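PDB 2QPX: predicted metal-dependent hydrolase of the TIM-barrel fold from Lactobacillus casei, which is of unknown specific function but probably acts as a hydrolase, with two zinc ions held in a TIM barrel of the amidohydrolase type. Local coordinates for residues P13-H18 / T363-Y368; F95-I100 / P123-Y128. All coordinates share one frame; numbering follows the deposited sequence. Where two conformers were deposited one is given.

Interaction 1. Residues P13-H18 / T363-Y368. With ZN (zinc ion), chain B; EDO (1,2-ethanediol), chain F.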
loop_
_atom_site.group_PDB
_atom_site.type_symbol
_atom_site.label_atom_id
_atom_site.label_comp_id
_atom_site.label_asym_id
_atom_site.label_seq_id
_atom_site.Cartn_x
_atom_site.Cartn_y
_atom_site.Cartn_z
ATOM N N PRO A 13 13.745 -14.997 24.351
ATOM C CA PRO A 13 13.050 -14.048 25.221
ATOM C C PRO A 13 12.508 -12.817 24.472
ATOM O O PRO A 13 12.988 -12.468 23.391
ATOM C CB PRO A 13 14.124 -13.628 26.209
ATOM C CG PRO A 13 15.385 -14.058 25.632
ATOM C CD PRO A 13 15.198 -15.054 24.625
ATOM N N LEU A 14 11.502 -12.200 25.073
ATOM C CA LEU A 14 10.873 -10.981 24.502
ATOM C C LEU A 14 11.006 -9.838 25.455
ATOM O O LEU A 14 10.657 -9.963 26.631
ATOM C CB LEU A 14 9.371 -11.228 24.220
ATOM C CG LEU A 14 9.032 -12.327 23.211
ATOM C CD1 LEU A 14 7.530 -12.652 23.261
ATOM C CD2 LEU A 14 9.494 -11.952 21.769
ATOM N N LEU A 15 11.476 -8.701 24.939
ATOM C CA LEU A 15 11.433 -7.441 25.681
ATOM C C LEU A 15 10.325 -6.647 24.999
ATOM O O LEU A 15 10.493 -6.218 23.855
ATOM C CB LEU A 15 12.772 -6.712 25.633
ATOM C CG LEU A 15 12.995 -5.618 26.681
ATOM C CD1 LEU A 15 14.420 -5.005 26.580
ATOM C CD2 LEU A 15 11.890 -4.484 26.673
ATOM N N ASP A 16 9.202 -6.504 25.694
ATOM C CA ASP A 16 8.034 -5.836 25.106
ATOM C C ASP A 16 8.222 -4.338 25.341
ATOM O O ASP A 16 7.877 -3.811 26.402
ATOM C CB ASP A 16 6.737 -6.323 25.754
ATOM C CG ASP A 16 5.494 -5.999 24.936
ATOM O OD1 ASP A 16 5.562 -5.095 24.063
ATOM O OD2 ASP A 16 4.439 -6.639 25.236
ATOM N N HIS A 17 8.742 -3.661 24.314
ATOM C CA HIS A 17 9.217 -2.274 24.500
ATOM C C HIS A 17 8.097 -1.230 24.529
ATOM O O HIS A 17 8.363 -0.076 24.880
ATOM C CB HIS A 17 10.318 -1.895 23.486
ATOM C CG HIS A 17 9.758 -1.382 22.219
ATOM N ND1 HIS A 17 9.694 -0.032 21.938
ATOM C CD2 HIS A 17 9.132 -2.028 21.199
ATOM C CE1 HIS A 17 9.012 0.125 20.815
ATOM N NE2 HIS A 17 8.674 -1.064 20.330
ATOM N N HIS A 18 6.881 -1.620 24.154
ATOM C CA HIS A 18 5.747 -0.733 24.218
ATOM C C HIS A 18 4.471 -1.510 24.482
ATOM O O HIS A 18 3.985 -2.232 23.597
ATOM C CB HIS A 18 5.590 0.079 22.930
ATOM C CG HIS A 18 4.366 0.932 22.962
ATOM N ND1 HIS A 18 4.324 2.157 23.592
ATOM C CD2 HIS A 18 3.118 0.696 22.507
ATOM C CE1 HIS A 18 3.097 2.655 23.495
ATOM N NE2 HIS A 18 2.340 1.776 22.862
ATOM N N THR A 363 17.987 -5.636 20.580
ATOM C CA THR A 363 18.003 -4.230 20.152
ATOM C C THR A 363 17.318 -3.341 21.200
ATOM O O THR A 363 17.848 -2.309 21.590
ATOM C CB THR A 363 17.385 -4.067 18.763
ATOM O OG1 THR A 363 18.096 -4.887 17.830
ATOM C CG2 THR A 363 17.396 -2.602 18.323
ATOM N N SER A 364 16.130 -3.747 21.676
ATOM C CA SER A 364 15.445 -2.966 22.691
ATOM C C SER A 364 16.243 -2.900 23.993
ATOM O O SER A 364 16.279 -1.879 24.656
ATOM C CB SER A 364 14.033 -3.489 22.943
ATOM O OG SER A 364 13.203 -3.213 21.826
ATOM N N ALA A 365 16.920 -3.981 24.351
ATOM C CA ALA A 365 17.740 -3.933 25.576
ATOM C C ALA A 365 18.795 -2.871 25.494
ATOM O O ALA A 365 19.025 -2.148 26.450
ATOM C CB ALA A 365 18.360 -5.331 25.903
ATOM N N LYS A 366 19.407 -2.749 24.321
ATOM C CA LYS A 366 20.423 -1.724 24.118
ATOM C C LYS A 366 19.796 -0.330 24.084
ATOM O O LYS A 366 20.262 0.587 24.748
ATOM C CB LYS A 366 21.203 -1.989 22.837
ATOM C CG LYS A 366 22.220 -0.897 22.564
ATOM C CD LYS A 366 23.348 -1.348 21.702
ATOM C CE LYS A 366 24.378 -0.213 21.548
ATOM N NZ LYS A 366 25.505 -0.651 20.691
ATOM N N LEU A 367 18.727 -0.181 23.306
ATOM C CA LEU A 367 18.101 1.101 23.089
ATOM C C LEU A 367 17.571 1.728 24.387
ATOM O O LEU A 367 17.719 2.928 24.633
ATOM C CB LEU A 367 16.987 0.834 22.052
ATOM C CG LEU A 367 16.331 1.892 21.269
ATOM C CD1 LEU A 367 17.381 2.792 20.672
ATOM C CD2 LEU A 367 15.414 1.147 20.242
ATOM N N TYR A 368 16.986 0.904 25.256
ATOM C CA TYR A 368 16.370 1.356 26.463
ATOM C C TYR A 368 17.244 1.135 27.694
ATOM O O TYR A 368 16.821 1.397 28.820
ATOM C CB TYR A 368 14.992 0.737 26.685
ATOM C CG TYR A 368 13.940 1.113 25.644
ATOM C CD1 TYR A 368 13.747 0.371 24.496
ATOM C CD2 TYR A 368 13.121 2.205 25.845
ATOM C CE1 TYR A 368 12.768 0.692 23.566
ATOM C CE2 TYR A 368 12.141 2.544 24.917
ATOM C CZ TYR A 368 11.981 1.799 23.778
ATOM O OH TYR A 368 10.993 2.094 22.866
HETATM ZN ZN ZN B . 0.245 1.938 22.710
HETATM C C1 EDO F . 22.152 -5.560 19.029
HETATM O O1 EDO F . 22.040 -4.318 19.734
HETATM C C2 EDO F . 20.895 -5.763 18.204
HETATM O O2 EDO F . 20.715 -4.587 17.361
HETATM O O HOH W 1 11.693 -5.490 21.520
HETATM O O HOH W 2 -1.226 2.196 21.275
#
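The HxH zinc motif of this amidohydrolase-type TIM barrel, H18 and H20, sits at the end of strand 14-19, and L15 and H17 just before it meet the last turn of helix 349-367. The axes of 14-17 and 363-367 pass 8.9 Å apart at 53°, and the five touching residues are all buried. The polar centre is H17 ND1 with Y368 OH, 2.7 Å apart and nearly straight (159°); either could be the donor. The hydroxyl lies in the plane of the imidazole, at its edge, while the rings meet rim to rim. With CG between the backbone N and carbonyl carbon (chi1 87°), the H17 ring presents ND1 to the hydroxyl. Two outside residues continue the network: H17 NE2 bonds D285 OD2, and Q226 links Y368 OH to ND1 of H18, whose NE2 holds the zinc ion at 2.1 Å. Q226 is thus a second-shell residue, and Y368 stands one step behind it. Two residues earlier on the strand, L15 lays CD1 against the helix backbone, 3.5 Å from A365 N, and touches A365 CB as well. A water spans strand and helix, 2.7 Å from L15 O and also 2.7 Å from S364 OG.

Interaction 2. Residues F95-I100 / P123-Y128. With EDO (1,2-ethanediol), chain D.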
loop_
_atom_site.group_PDB
_atom_site.type_symbol
_atom_site.label_atom_id
_atom_site.label_comp_id
_atom_site.label_asym_id
_atom_site.label_seq_id
_atom_site.Cartn_x
_atom_site.Cartn_y
_atom_site.Cartn_z
ATOM N N PHE A 95 8.290 -13.814 27.796
ATOM C CA PHE A 95 8.430 -12.388 28.088
ATOM C C PHE A 95 9.401 -12.203 29.249
ATOM O O PHE A 95 9.309 -12.900 30.262
ATOM C CB PHE A 95 7.092 -11.769 28.473
ATOM C CG PHE A 95 6.133 -11.498 27.331
ATOM C CD1 PHE A 95 5.322 -12.499 26.817
ATOM C CD2 PHE A 95 5.994 -10.217 26.798
ATOM C CE1 PHE A 95 4.374 -12.245 25.853
ATOM C CE2 PHE A 95 5.037 -9.969 25.826
ATOM C CZ PHE A 95 4.257 -10.964 25.331
ATOM N N LYS A 96 10.315 -11.258 29.115
ATOM C CA LYS A 96 11.265 -10.955 30.198
ATOM C C LYS A 96 11.183 -9.546 30.758
ATOM O O LYS A 96 11.711 -9.285 31.829
ATOM C CB LYS A 96 12.702 -11.267 29.768
ATOM C CG LYS A 96 12.950 -12.756 29.489
ATOM C CD LYS A 96 12.727 -13.641 30.700
ATOM C CE LYS A 96 12.987 -15.103 30.302
ATOM N NZ LYS A 96 12.848 -15.974 31.485
ATOM N N GLU A 97 10.523 -8.614 30.066
ATOM C CA GLU A 97 10.341 -7.251 30.592
ATOM C C GLU A 97 9.209 -6.584 29.826
ATOM O O GLU A 97 9.066 -6.845 28.642
ATOM C CB GLU A 97 11.624 -6.430 30.483
ATOM C CG GLU A 97 11.576 -5.123 31.263
ATOM C CD GLU A 97 12.808 -4.296 31.167
ATOM O OE1 GLU A 97 13.500 -4.382 30.135
ATOM O OE2 GLU A 97 13.065 -3.550 32.150
ATOM N N LEU A 98 8.453 -5.729 30.515
ATOM C CA LEU A 98 7.449 -4.868 29.916
ATOM C C LEU A 98 7.813 -3.422 30.137
ATOM O O LEU A 98 8.099 -3.023 31.261
ATOM C CB LEU A 98 6.094 -5.111 30.550
ATOM C CG LEU A 98 5.563 -6.569 30.571
ATOM C CD1 LEU A 98 4.144 -6.573 31.199
ATOM C CD2 LEU A 98 5.677 -7.311 29.237
ATOM N N LEU A 99 7.758 -2.618 29.069
ATOM C CA LEU A 99 7.860 -1.167 29.193
ATOM C C LEU A 99 6.475 -0.585 28.892
ATOM O O LEU A 99 6.013 -0.622 27.751
ATOM C CB LEU A 99 8.930 -0.593 28.256
ATOM C CG LEU A 99 10.281 -1.316 28.194
ATOM C CD1 LEU A 99 11.290 -0.563 27.302
ATOM C CD2 LEU A 99 10.831 -1.525 29.596
ATOM N N ILE A 100 5.816 -0.073 29.925
ATOM C CA ILE A 100 4.433 0.365 29.872
ATOM C C ILE A 100 4.353 1.895 29.701
ATOM O O ILE A 100 4.916 2.670 30.484
ATOM C CB ILE A 100 3.646 -0.032 31.119
ATOM C CG1 ILE A 100 3.420 -1.570 31.101
ATOM C CG2 ILE A 100 2.333 0.748 31.227
ATOM C CD1 ILE A 100 2.663 -2.157 32.279
ATOM N N PRO A 123 10.105 -7.909 35.372
ATOM C CA PRO A 123 10.179 -6.466 35.596
ATOM C C PRO A 123 9.319 -5.633 34.647
ATOM O O PRO A 123 9.122 -5.999 33.479
ATOM C CB PRO A 123 11.659 -6.152 35.412
ATOM C CG PRO A 123 12.222 -7.312 34.667
ATOM C CD PRO A 123 11.417 -8.500 35.073
ATOM N N VAL A 124 8.848 -4.503 35.168
ATOM C CA VAL A 124 7.939 -3.592 34.461
ATOM C C VAL A 124 8.439 -2.173 34.721
ATOM O O VAL A 124 8.638 -1.794 35.884
ATOM C CB VAL A 124 6.474 -3.738 34.967
ATOM C CG1 VAL A 124 5.526 -2.736 34.273
ATOM C CG2 VAL A 124 5.993 -5.198 34.797
ATOM N N LYS A 125 8.697 -1.420 33.653
ATOM C CA LYS A 125 9.162 -0.037 33.756
ATOM C C LYS A 125 8.220 0.886 32.983
ATOM O O LYS A 125 7.409 0.437 32.159
ATOM C CB LYS A 125 10.572 0.105 33.235
ATOM C CG LYS A 125 11.531 -0.955 33.826
ATOM C CD LYS A 125 12.683 -0.425 34.517
ATOM C CE LYS A 125 13.554 -1.561 35.075
ATOM N NZ LYS A 125 15.044 -1.271 34.877
ATOM N N ALA A 126 8.330 2.182 33.260
ATOM C CA ALA A 126 7.430 3.205 32.712
ATOM C C ALA A 126 8.060 3.980 31.554
ATOM O O ALA A 126 9.233 4.384 31.587
ATOM C CB ALA A 126 7.060 4.217 33.827
ATOM N N ILE A 127 7.207 4.271 30.587
ATOM C CA ILE A 127 7.432 5.195 29.450
ATOM C C ILE A 127 6.600 6.451 29.695
ATOM O O ILE A 127 5.430 6.376 30.078
ATOM C CB ILE A 127 7.033 4.560 28.084
ATOM C CG1 ILE A 127 7.900 3.303 27.780
ATOM C CG2 ILE A 127 7.067 5.579 26.913
ATOM C CD1 ILE A 127 9.372 3.560 27.423
ATOM N N TYR A 128 7.233 7.612 29.509
ATOM C CA TYR A 128 6.649 8.926 29.821
ATOM C C TYR A 128 5.875 9.446 28.632
ATOM O O TYR A 128 6.455 9.805 27.605
ATOM C CB TYR A 128 7.788 9.882 30.116
ATOM C CG TYR A 128 7.445 11.292 30.568
ATOM C CD1 TYR A 128 7.021 12.279 29.696
ATOM C CD2 TYR A 128 7.597 11.652 31.893
ATOM C CE1 TYR A 128 6.745 13.563 30.150
ATOM C CE2 TYR A 128 7.364 12.937 32.343
ATOM C CZ TYR A 128 6.918 13.901 31.458
ATOM O OH TYR A 128 6.644 15.193 31.851
HETATM C C1 EDO D . 8.260 -2.439 38.847
HETATM O O1 EDO D . 9.098 -1.342 38.418
HETATM C C2 EDO D . 9.150 -3.612 39.214
HETATM O O2 EDO D . 9.830 -4.155 38.075
#
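K125 O is approached by two groups of strand 95-101: I100 N donates to it at 2.8 Å, and the CA-H of L99 points at it as well. K125 N in turn donates to L98 O, 2.9 Å away, so K125 bonds through both backbone polar atoms. L98 N to P123 O and I127 N to I100 O extend this parallel ladder; the last is less regular, its donor standing 40° out of the carbonyl plane. These strands form the beta-alpha-beta unit of the barrel wall, joined by helix 113-120, and their axes lie 4.5 Å apart. On the helix side, V124 CG1 meets I100 CD1 at 3.5 Å, and V124 also packs on L113, T116 and A117. V124 CG1 lies anti to the backbone N (chi1 177°), which turns it to that isoleucine methyl. The other face carries L99, whose CD2 rests 4.0 Å from K125 CB. Here E97, fully extended, lays OE2 beside the aliphatic part of K125, 3.4 Å from CG. At 4.1 Å, E97 OE2 and K125 NZ are beyond a salt bridge; the ammonium is bound instead by E373 OE2 and Q370 OE1. V124 O accepts a hydrogen bond from O1 of an ethanediol, probably from the crystallisation liquor, at 2.6 Å.

Interactions 1 and 2 share one parallel sheet, because strand 14-19 lies directly beside strand 95-101. L14 O to K96 N, 2.8 Å, and D16 O to L99 N, 2.9 Å, are probable hydrogen bonds between them. L99 is common to both: it packs on I127 and K125 within interaction 2, and also on Y368 and the H17 backbone of interaction 1. Q370 bridges them too, its NE2 bonding Y368 O and its OE1 K125 NZ. Interaction 1 contains the zinc ligand H18, while interaction 2 lies close by: the side chain of I100 is about 5 Å from that of the ligand H20, and that of I127 about 6 Å from that of H18.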